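Local coordinates for protein ribose-phosphate pyrophosphokinase (Thermus thermophilus, PDB 7PN0) that transfers the diphosphate group of ATP to ribose 5-phosphate, making phosphoribosyl pyrophosphate (PRPP), at residues E241-A246 with P263-A268; E45-G50 with K77-A82; T85-Y90 with R122-T127. All coordinates share one frame; numbering follows the deposited sequence.

Contact 1: residues E241-A246 with P263-A268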
loop_
_atom_site.group_PDB
_atom_site.type_symbol
_atom_site.label_atom_id
_atom_site.label_comp_id
_atom_site.label_asym_id
_atom_site.label_seq_id
_atom_site.Cartn_x
_atom_site.Cartn_y
_atom_site.Cartn_z
ATOM N N GLU A 241 -52.903 -14.334 12.765
ATOM C CA GLU A 241 -51.686 -14.740 13.487
ATOM C C GLU A 241 -50.468 -14.295 12.670
ATOM O O GLU A 241 -50.639 -14.044 11.460
ATOM C CB GLU A 241 -51.634 -16.260 13.630
ATOM C CG GLU A 241 -51.567 -16.977 12.280
ATOM C CD GLU A 241 -51.747 -18.469 12.401
ATOM O OE1 GLU A 241 -51.876 -18.911 13.556
ATOM O OE2 GLU A 241 -51.756 -19.175 11.361
ATOM N N VAL A 242 -49.300 -14.260 13.320
ATOM C CA VAL A 242 -48.035 -13.720 12.732
ATOM C C VAL A 242 -46.903 -14.704 13.042
ATOM O O VAL A 242 -46.772 -15.099 14.187
ATOM C CB VAL A 242 -47.689 -12.300 13.221
ATOM C CG1 VAL A 242 -46.567 -11.733 12.365
ATOM C CG2 VAL A 242 -48.881 -11.352 13.175
ATOM N N TYR A 243 -46.178 -15.120 12.003
ATOM C CA TYR A 243 -44.909 -15.878 12.079
ATOM C C TYR A 243 -43.803 -14.956 11.596
ATOM O O TYR A 243 -44.039 -14.281 10.598
ATOM C CB TYR A 243 -44.940 -17.118 11.193
ATOM C CG TYR A 243 -45.789 -18.219 11.770
ATOM C CD1 TYR A 243 -47.178 -18.179 11.694
ATOM C CD2 TYR A 243 -45.198 -19.307 12.392
ATOM C CE1 TYR A 243 -47.954 -19.188 12.259
ATOM C CE2 TYR A 243 -45.960 -20.342 12.911
ATOM C CZ TYR A 243 -47.340 -20.273 12.855
ATOM O OH TYR A 243 -48.059 -21.294 13.397
ATOM N N ALA A 244 -42.686 -14.902 12.305
ATOM C CA ALA A 244 -41.574 -13.983 11.970
ATOM C C ALA A 244 -40.333 -14.820 11.727
ATOM O O ALA A 244 -40.166 -15.846 12.417
ATOM C CB ALA A 244 -41.333 -13.029 13.073
ATOM N N ALA A 245 -39.467 -14.359 10.830
ATOM C CA ALA A 245 -38.159 -14.988 10.622
ATOM C C ALA A 245 -37.133 -13.909 10.314
ATOM O O ALA A 245 -37.509 -12.810 9.859
ATOM C CB ALA A 245 -38.257 -16.025 9.541
ATOM N N ALA A 246 -35.878 -14.220 10.576
ATOM C CA ALA A 246 -34.738 -13.345 10.250
ATOM C C ALA A 246 -33.546 -14.240 9.986
ATOM O O ALA A 246 -33.574 -15.419 10.446
ATOM C CB ALA A 246 -34.452 -12.374 11.377
ATOM N N PRO A 263 -48.053 -11.547 20.764
ATOM C CA PRO A 263 -48.853 -12.660 20.258
ATOM C C PRO A 263 -48.186 -13.423 19.106
ATOM O O PRO A 263 -48.782 -14.314 18.558
ATOM C CB PRO A 263 -50.147 -11.993 19.760
ATOM C CG PRO A 263 -49.778 -10.558 19.512
ATOM C CD PRO A 263 -48.662 -10.242 20.487
ATOM N N VAL A 264 -46.974 -13.039 18.717
ATOM C CA VAL A 264 -46.279 -13.727 17.585
ATOM C C VAL A 264 -46.254 -15.237 17.862
ATOM O O VAL A 264 -45.900 -15.636 18.969
ATOM C CB VAL A 264 -44.865 -13.157 17.344
ATOM C CG1 VAL A 264 -43.922 -13.432 18.500
ATOM C CG2 VAL A 264 -44.297 -13.623 16.020
ATOM N N LYS A 265 -46.594 -16.060 16.877
ATOM C CA LYS A 265 -46.691 -17.513 17.095
ATOM C C LYS A 265 -45.310 -18.095 17.296
ATOM O O LYS A 265 -45.150 -19.037 18.084
ATOM C CB LYS A 265 -47.330 -18.225 15.905
ATOM C CG LYS A 265 -48.845 -18.117 15.890
ATOM C CD LYS A 265 -49.461 -18.705 17.150
ATOM C CE LYS A 265 -50.967 -18.810 17.079
ATOM N NZ LYS A 265 -51.464 -19.662 18.180
ATOM N N GLU A 266 -44.376 -17.659 16.459
ATOM C CA GLU A 266 -43.045 -18.276 16.450
ATOM C C GLU A 266 -42.080 -17.296 15.808
ATOM O O GLU A 266 -42.516 -16.522 14.921
ATOM C CB GLU A 266 -43.101 -19.573 15.664
ATOM C CG GLU A 266 -41.893 -20.438 15.832
ATOM C CD GLU A 266 -42.170 -21.857 15.359
ATOM O OE1 GLU A 266 -41.881 -22.159 14.220
ATOM O OE2 GLU A 266 -42.711 -22.632 16.151
ATOM N N VAL A 267 -40.827 -17.394 16.211
ATOM C CA VAL A 267 -39.741 -16.543 15.655
ATOM C C VAL A 267 -38.592 -17.482 15.311
ATOM O O VAL A 267 -38.072 -18.149 16.231
ATOM C CB VAL A 267 -39.331 -15.454 16.652
ATOM C CG1 VAL A 267 -38.243 -14.558 16.059
ATOM C CG2 VAL A 267 -40.547 -14.633 17.087
ATOM N N ALA A 268 -38.249 -17.534 14.038
ATOM C CA ALA A 268 -37.180 -18.401 13.515
ATOM C C ALA A 268 -36.018 -17.506 13.083
ATOM O O ALA A 268 -36.271 -16.442 12.488
ATOM C CB ALA A 268 -37.691 -19.230 12.371
HETATM O O HOH W 1 -49.952 -14.390 16.248
#

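Contact 2: residues E45-G50 with K77-A82. With SO4 (sulfate ion), chain E.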
loop_
_atom_site.group_PDB
_atom_site.type_symbol
_atom_site.label_atom_id
_atom_site.label_comp_id
_atom_site.label_asym_id
_atom_site.label_seq_id
_atom_site.Cartn_x
_atom_site.Cartn_y
_atom_site.Cartn_z
ATOM N N GLU A 45 -1.213 -26.643 16.093
ATOM C CA GLU A 45 -0.514 -27.439 15.051
ATOM C C GLU A 45 -0.255 -26.595 13.803
ATOM O O GLU A 45 -0.847 -25.521 13.650
ATOM C CB GLU A 45 -1.312 -28.689 14.699
ATOM C CG GLU A 45 -1.478 -29.682 15.871
ATOM C CD GLU A 45 -0.242 -30.362 16.463
ATOM O OE1 GLU A 45 -0.356 -30.855 17.623
ATOM O OE2 GLU A 45 0.840 -30.406 15.805
ATOM N N SER A 46 0.622 -27.096 12.937
ATOM C CA SER A 46 1.017 -26.377 11.691
ATOM C C SER A 46 -0.221 -26.160 10.832
ATOM O O SER A 46 -1.047 -27.045 10.771
ATOM C CB SER A 46 2.084 -27.122 10.958
ATOM O OG SER A 46 2.368 -26.467 9.764
ATOM N N LEU A 47 -0.363 -24.971 10.239
ATOM C CA LEU A 47 -1.353 -24.746 9.152
ATOM C C LEU A 47 -0.618 -24.247 7.909
ATOM O O LEU A 47 -1.242 -23.614 7.050
ATOM C CB LEU A 47 -2.447 -23.813 9.675
ATOM C CG LEU A 47 -1.944 -22.556 10.376
ATOM C CD1 LEU A 47 -1.025 -21.806 9.444
ATOM C CD2 LEU A 47 -3.095 -21.645 10.834
ATOM N N ARG A 48 0.699 -24.502 7.842
ATOM C CA ARG A 48 1.588 -24.056 6.748
ATOM C C ARG A 48 1.029 -24.501 5.393
ATOM O O ARG A 48 0.693 -25.693 5.244
ATOM C CB ARG A 48 2.996 -24.616 6.958
ATOM C CG ARG A 48 4.032 -24.006 6.031
ATOM C CD ARG A 48 5.429 -24.465 6.365
ATOM N NE ARG A 48 5.892 -23.908 7.637
ATOM C CZ ARG A 48 6.630 -22.826 7.757
ATOM N NH1 ARG A 48 6.963 -22.118 6.688
ATOM N NH2 ARG A 48 7.037 -22.459 8.952
ATOM N N GLU A 49 0.917 -23.559 4.450
ATOM C CA GLU A 49 0.404 -23.738 3.065
ATOM C C GLU A 49 -1.028 -24.266 3.112
ATOM O O GLU A 49 -1.512 -24.790 2.076
ATOM C CB GLU A 49 1.346 -24.546 2.171
ATOM C CG GLU A 49 2.757 -24.011 2.175
ATOM C CD GLU A 49 2.928 -22.558 1.731
ATOM O OE1 GLU A 49 3.689 -21.756 2.422
ATOM O OE2 GLU A 49 2.176 -22.168 0.819
ATOM N N GLY A 50 -1.726 -23.975 4.214
ATOM C CA GLY A 50 -3.143 -24.353 4.380
ATOM C C GLY A 50 -4.065 -23.341 3.744
ATOM O O GLY A 50 -3.661 -22.177 3.591
ATOM N N LYS A 77 -1.482 -15.877 8.952
ATOM C CA LYS A 77 -0.533 -15.420 7.897
ATOM C C LYS A 77 0.896 -15.585 8.424
ATOM O O LYS A 77 1.769 -16.038 7.637
ATOM C CB LYS A 77 -0.884 -14.001 7.428
ATOM C CG LYS A 77 -2.057 -13.978 6.474
ATOM C CD LYS A 77 -1.708 -14.734 5.207
ATOM C CE LYS A 77 -2.669 -14.486 4.088
ATOM N NZ LYS A 77 -2.599 -13.077 3.626
ATOM N N GLY A 78 1.123 -15.245 9.694
ATOM C CA GLY A 78 2.445 -15.311 10.353
ATOM C C GLY A 78 2.958 -16.752 10.450
ATOM O O GLY A 78 4.200 -16.961 10.533
ATOM N N ALA A 79 2.034 -17.724 10.477
ATOM C CA ALA A 79 2.340 -19.160 10.537
ATOM C C ALA A 79 2.306 -19.735 9.120
ATOM O O ALA A 79 2.173 -20.922 8.991
ATOM C CB ALA A 79 1.348 -19.843 11.460
ATOM N N SER A 80 2.320 -18.882 8.080
ATOM C CA SER A 80 2.581 -19.310 6.680
ATOM C C SER A 80 1.416 -20.125 6.095
ATOM O O SER A 80 1.643 -20.951 5.229
ATOM C CB SER A 80 3.903 -20.063 6.560
ATOM O OG SER A 80 4.987 -19.248 6.992
ATOM N N ALA A 81 0.186 -19.805 6.467
ATOM C CA ALA A 81 -1.014 -20.189 5.712
ATOM C C ALA A 81 -0.869 -19.756 4.243
ATOM O O ALA A 81 -0.331 -18.698 4.007
ATOM C CB ALA A 81 -2.223 -19.573 6.330
ATOM N N ALA A 82 -1.394 -20.532 3.297
ATOM C CA ALA A 82 -1.397 -20.171 1.853
ATOM C C ALA A 82 -2.453 -19.098 1.640
ATOM O O ALA A 82 -2.252 -18.191 0.825
ATOM C CB ALA A 82 -1.688 -21.361 0.987
HETATM S S SO4 E . 5.173 -24.786 11.295
HETATM O O1 SO4 E . 4.640 -25.130 10.052
HETATM O O2 SO4 E . 5.124 -25.920 12.187
HETATM O O3 SO4 E . 6.545 -24.394 11.165
HETATM O O4 SO4 E . 4.391 -23.719 11.889
HETATM O O HOH W 2 1.932 -23.200 10.592
#

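Contact 3: residues T85-Y90 with R122-T127. With SO4 (sulfate ion), chain F.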
loop_
_atom_site.group_PDB
_atom_site.type_symbol
_atom_site.label_atom_id
_atom_site.label_comp_id
_atom_site.label_asym_id
_atom_site.label_seq_id
_atom_site.Cartn_x
_atom_site.Cartn_y
_atom_site.Cartn_z
ATOM N N THR A 85 -9.261 -16.996 4.906
ATOM C CA THR A 85 -10.627 -16.469 4.739
ATOM C C THR A 85 -11.216 -16.168 6.115
ATOM O O THR A 85 -11.243 -17.109 6.988
ATOM C CB THR A 85 -11.498 -17.469 3.979
ATOM O OG1 THR A 85 -10.911 -17.730 2.694
ATOM C CG2 THR A 85 -12.932 -16.990 3.884
ATOM N N ALA A 86 -11.745 -14.960 6.281
ATOM C CA ALA A 86 -12.568 -14.580 7.438
ATOM C C ALA A 86 -13.978 -15.082 7.137
ATOM O O ALA A 86 -14.647 -14.518 6.287
ATOM C CB ALA A 86 -12.574 -13.105 7.714
ATOM N N VAL A 87 -14.406 -16.100 7.863
ATOM C CA VAL A 87 -15.816 -16.560 7.823
ATOM C C VAL A 87 -16.557 -15.824 8.933
ATOM O O VAL A 87 -16.333 -16.095 10.109
ATOM C CB VAL A 87 -15.937 -18.082 7.927
ATOM C CG1 VAL A 87 -17.387 -18.477 7.823
ATOM C CG2 VAL A 87 -15.094 -18.764 6.854
ATOM N N ILE A 88 -17.397 -14.893 8.540
ATOM C CA ILE A 88 -18.082 -13.954 9.463
ATOM C C ILE A 88 -19.555 -14.164 9.206
ATOM O O ILE A 88 -20.155 -13.460 8.397
ATOM C CB ILE A 88 -17.679 -12.483 9.213
ATOM C CG1 ILE A 88 -16.160 -12.322 9.266
ATOM C CG2 ILE A 88 -18.403 -11.592 10.199
ATOM C CD1 ILE A 88 -15.696 -10.917 8.900
ATOM N N PRO A 89 -20.186 -15.132 9.890
ATOM C CA PRO A 89 -21.586 -15.447 9.602
ATOM C C PRO A 89 -22.508 -14.265 9.900
ATOM O O PRO A 89 -23.386 -14.013 9.088
ATOM C CB PRO A 89 -21.887 -16.671 10.476
ATOM C CG PRO A 89 -20.552 -17.254 10.739
ATOM C CD PRO A 89 -19.578 -16.084 10.836
ATOM N N TYR A 90 -22.250 -13.513 10.968
ATOM C CA TYR A 90 -23.002 -12.280 11.280
ATOM C C TYR A 90 -22.028 -11.109 11.441
ATOM O O TYR A 90 -21.296 -11.087 12.393
ATOM C CB TYR A 90 -23.846 -12.408 12.533
ATOM C CG TYR A 90 -24.540 -11.133 12.969
ATOM C CD1 TYR A 90 -25.256 -10.356 12.070
ATOM C CD2 TYR A 90 -24.425 -10.665 14.270
ATOM C CE1 TYR A 90 -25.850 -9.155 12.460
ATOM C CE2 TYR A 90 -25.022 -9.480 14.685
ATOM C CZ TYR A 90 -25.726 -8.717 13.769
ATOM O OH TYR A 90 -26.351 -7.575 14.174
ATOM N N ARG A 122 -9.917 -12.970 1.948
ATOM C CA ARG A 122 -11.288 -13.206 1.475
ATOM C C ARG A 122 -12.201 -13.131 2.676
ATOM O O ARG A 122 -11.761 -13.350 3.813
ATOM C CB ARG A 122 -11.592 -14.603 0.887
ATOM C CG ARG A 122 -10.575 -15.242 -0.028
ATOM C CD ARG A 122 -11.068 -16.615 -0.452
ATOM N NE ARG A 122 -12.365 -16.510 -1.099
ATOM C CZ ARG A 122 -12.558 -16.024 -2.332
ATOM N NH1 ARG A 122 -13.774 -15.950 -2.808
ATOM N NH2 ARG A 122 -11.540 -15.674 -3.113
ATOM N N VAL A 123 -13.480 -12.932 2.402
ATOM C CA VAL A 123 -14.533 -12.957 3.444
ATOM C C VAL A 123 -15.633 -13.863 2.900
ATOM O O VAL A 123 -15.877 -13.838 1.696
ATOM C CB VAL A 123 -15.087 -11.558 3.793
ATOM C CG1 VAL A 123 -16.280 -11.612 4.698
ATOM C CG2 VAL A 123 -14.032 -10.704 4.434
ATOM N N LEU A 124 -16.256 -14.594 3.799
ATOM C CA LEU A 124 -17.479 -15.408 3.565
ATOM C C LEU A 124 -18.489 -14.972 4.614
ATOM O O LEU A 124 -18.142 -15.065 5.791
ATOM C CB LEU A 124 -17.167 -16.911 3.686
ATOM C CG LEU A 124 -18.382 -17.843 3.581
ATOM C CD1 LEU A 124 -19.102 -17.618 2.269
ATOM C CD2 LEU A 124 -17.963 -19.304 3.790
ATOM N N THR A 125 -19.658 -14.483 4.192
ATOM C CA THR A 125 -20.624 -13.905 5.143
ATOM C C THR A 125 -22.028 -14.222 4.659
ATOM O O THR A 125 -22.186 -14.708 3.554
ATOM C CB THR A 125 -20.340 -12.415 5.389
ATOM O OG1 THR A 125 -21.156 -11.913 6.439
ATOM C CG2 THR A 125 -20.549 -11.530 4.182
ATOM N N MET A 126 -23.020 -13.820 5.436
ATOM C CA MET A 126 -24.430 -14.104 5.081
ATOM C C MET A 126 -25.266 -12.888 5.458
ATOM O O MET A 126 -25.025 -12.304 6.506
ATOM C CB MET A 126 -24.950 -15.361 5.770
ATOM C CG MET A 126 -26.440 -15.601 5.569
ATOM S SD MET A 126 -26.962 -17.187 6.327
ATOM C CE MET A 126 -26.474 -18.337 5.055
ATOM N N THR A 127 -26.231 -12.566 4.626
ATOM C CA THR A 127 -27.215 -11.497 4.901
ATOM C C THR A 127 -26.526 -10.257 5.500
ATOM O O THR A 127 -26.836 -9.852 6.661
ATOM C CB THR A 127 -28.371 -12.023 5.758
ATOM O OG1 THR A 127 -28.881 -13.244 5.207
ATOM C CG2 THR A 127 -29.473 -10.989 5.856
HETATM S S SO4 F . -30.530 -12.161 2.045
HETATM O O1 SO4 F . -30.299 -12.569 0.682
HETATM O O2 SO4 F . -30.144 -13.259 2.907
HETATM O O3 SO4 F . -31.966 -11.859 2.259
HETATM O O4 SO4 F . -29.727 -11.027 2.357
#

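Contact 1: residues E241-A246 with P263-A268
Val-242 to Ala-246 pairs in parallel with Lys-265 to Ala-268, the two strand axes approaching to 4.7 Å at 16°. Four backbone hydrogen bonds join them: Lys-265 N to Val-242 O, Ala-244 N to Glu-266 O, Ala-268 N to Ala-244 O, and Ala-246 N to Ala-268 O. One water links Val-242 N to Pro-263 O. Tyr-243, Ala-245, Glu-266 and Ala-268 point to one face of the sheet, covered by helix 147-157; Ala-244 and Val-267 point to the other, where helix 225-236 lies. This is the mixed sheet of the C-terminal PRTase-like domain. Tyr-243 CG stands opposite the carbonyl carbon (chi1 -74°), which carries the ring under Lys-265 CB. That carbon sits over one ring face, 3.8 Å from the centroid, a CH-pi contact, and Tyr-243 CD2 lies 3.9 Å from Glu-266 CB. An alanine in place of Tyr-243 would probably leave Lys-265 CB without the ring face it packs on and open a gap beside Glu-266 CB. The Glu-266 carboxylate forms salt bridges with Arg-157 and Arg-282 and a hydrogen bond with Tyr-153. Glu-241 OE1 meets the aliphatic CE of Lys-265 at 3.6 Å, while NZ stays 4.7 Å from OE1; OE2 is hydrogen-bonded to Thr-213.

Contact 2: residues E45-G50 with K77-A82
Arg-48 passes over Ser-80 on its way to a sulfate. Its CB lies 3.5 Å from sulfate O1. CG is anti to the backbone N (chi1 -169°) and lies 4.0 Å from Ser-80 CB. CD is 3.8 Å from sulfate O1. The chain bends at chi3 (-70°), and NE donates to sulfate O1 at 3.0 Å. NH2 donates to sulfate O3 at 3.0 Å, with the sulfur in the guanidinium plane, and forms a salt bridge with Asp-142 of a second subunit. NH1 lies 3.7 Å from Ser-80 CB, which sits over one face of the group. Ser-46 OG donates to sulfate O1 and accepts from Arg-48 N, an ST turn. The type II beta turn from Leu-47 to Gly-50 meets the Schellman motif that ends helix 62-78. Glu-49 N gives Ser-80 O a nearly straight bond of 2.8 Å (176°). Leu-47 CD1 packs 3.7 Å from Ala-79 CB. Glu-49 OE1 pairs with Arg-83 and Ser-80 OG bonds to Arg-122, both of the second subunit. Ser-302 OG and Ser-304 N of that subunit and Arg-103 NE of a third also bind the sulfate. The ion is probably from the crystallisation liquor; arginine and hydroxyl donors from three subunits are consistent with a phosphate-like anion pocket.

Contact 3: residues T85-Y90 with R122-T127
Thr-85 and Arg-122 lie side by side and point the same way, to the face of the sheet that also carries Val-87 and Leu-124. Strands 83-88 and 122-126 are neighbours in the parallel sheet of the N-terminal PRTase-like domain. Helix 107-118 lies between them in the chain, so they form a beta-alpha-beta unit. Thr-85 OG1 stands 3.3 Å from Arg-122 CD and near the edge of the guanidinium. Arg-122 NH1 forms a salt bridge with Asp-142 and also reaches Ser-80 of a fourth subunit. Val-87 CG1 and Leu-124 CD2 run alongside each other, 4.2 Å apart. Leu-124 continues onto Ile-294 of helix 287-299, while Val-87 rests on Phe-53 and Val-55 of strand 51-55. Ala-86, Val-123, Ile-88 and Thr-125 point to the other face. There Ile-88 CD1 approaches Val-123 CG1 at 4.3 Å. The backbone ladder runs from Ala-86 N to Arg-122 O, from Leu-124 N to Ala-86 O, and from Ile-88 N to Leu-124 O. It stops there: Met-126 N is buried without a partner, 4.1 Å from Ile-88 O. Instead Thr-125 OG1, anti to its own backbone nitrogen (chi1 -172°), donates to Ile-88 O at 2.7 Å, almost straight out from the carbonyl.

How the contacts relate
From the N terminus, contact 2 comes first. It brings the loop before strand 51-55 to the end of helix 62-78, enclosing that strand and most of the helix. The chain runs straight on into strand 83-88, where contact 3 opens; it closes at strand 122-126 after helix 107-118, joining neighbouring strands of the first sheet. Contact 1 closes the loop that holds helix 255-261 and joins neighbouring strands of the second sheet. The three are in series; none nests in or crosses another. Contacts 2 and 3 have centres 20 Å apart, and contacts 1 and 3 have nearest atoms about 7 Å apart. Contacts 1 and 2 lie on opposite sides of the chain's centre. Contacts 2 and 3 meet again across a subunit boundary.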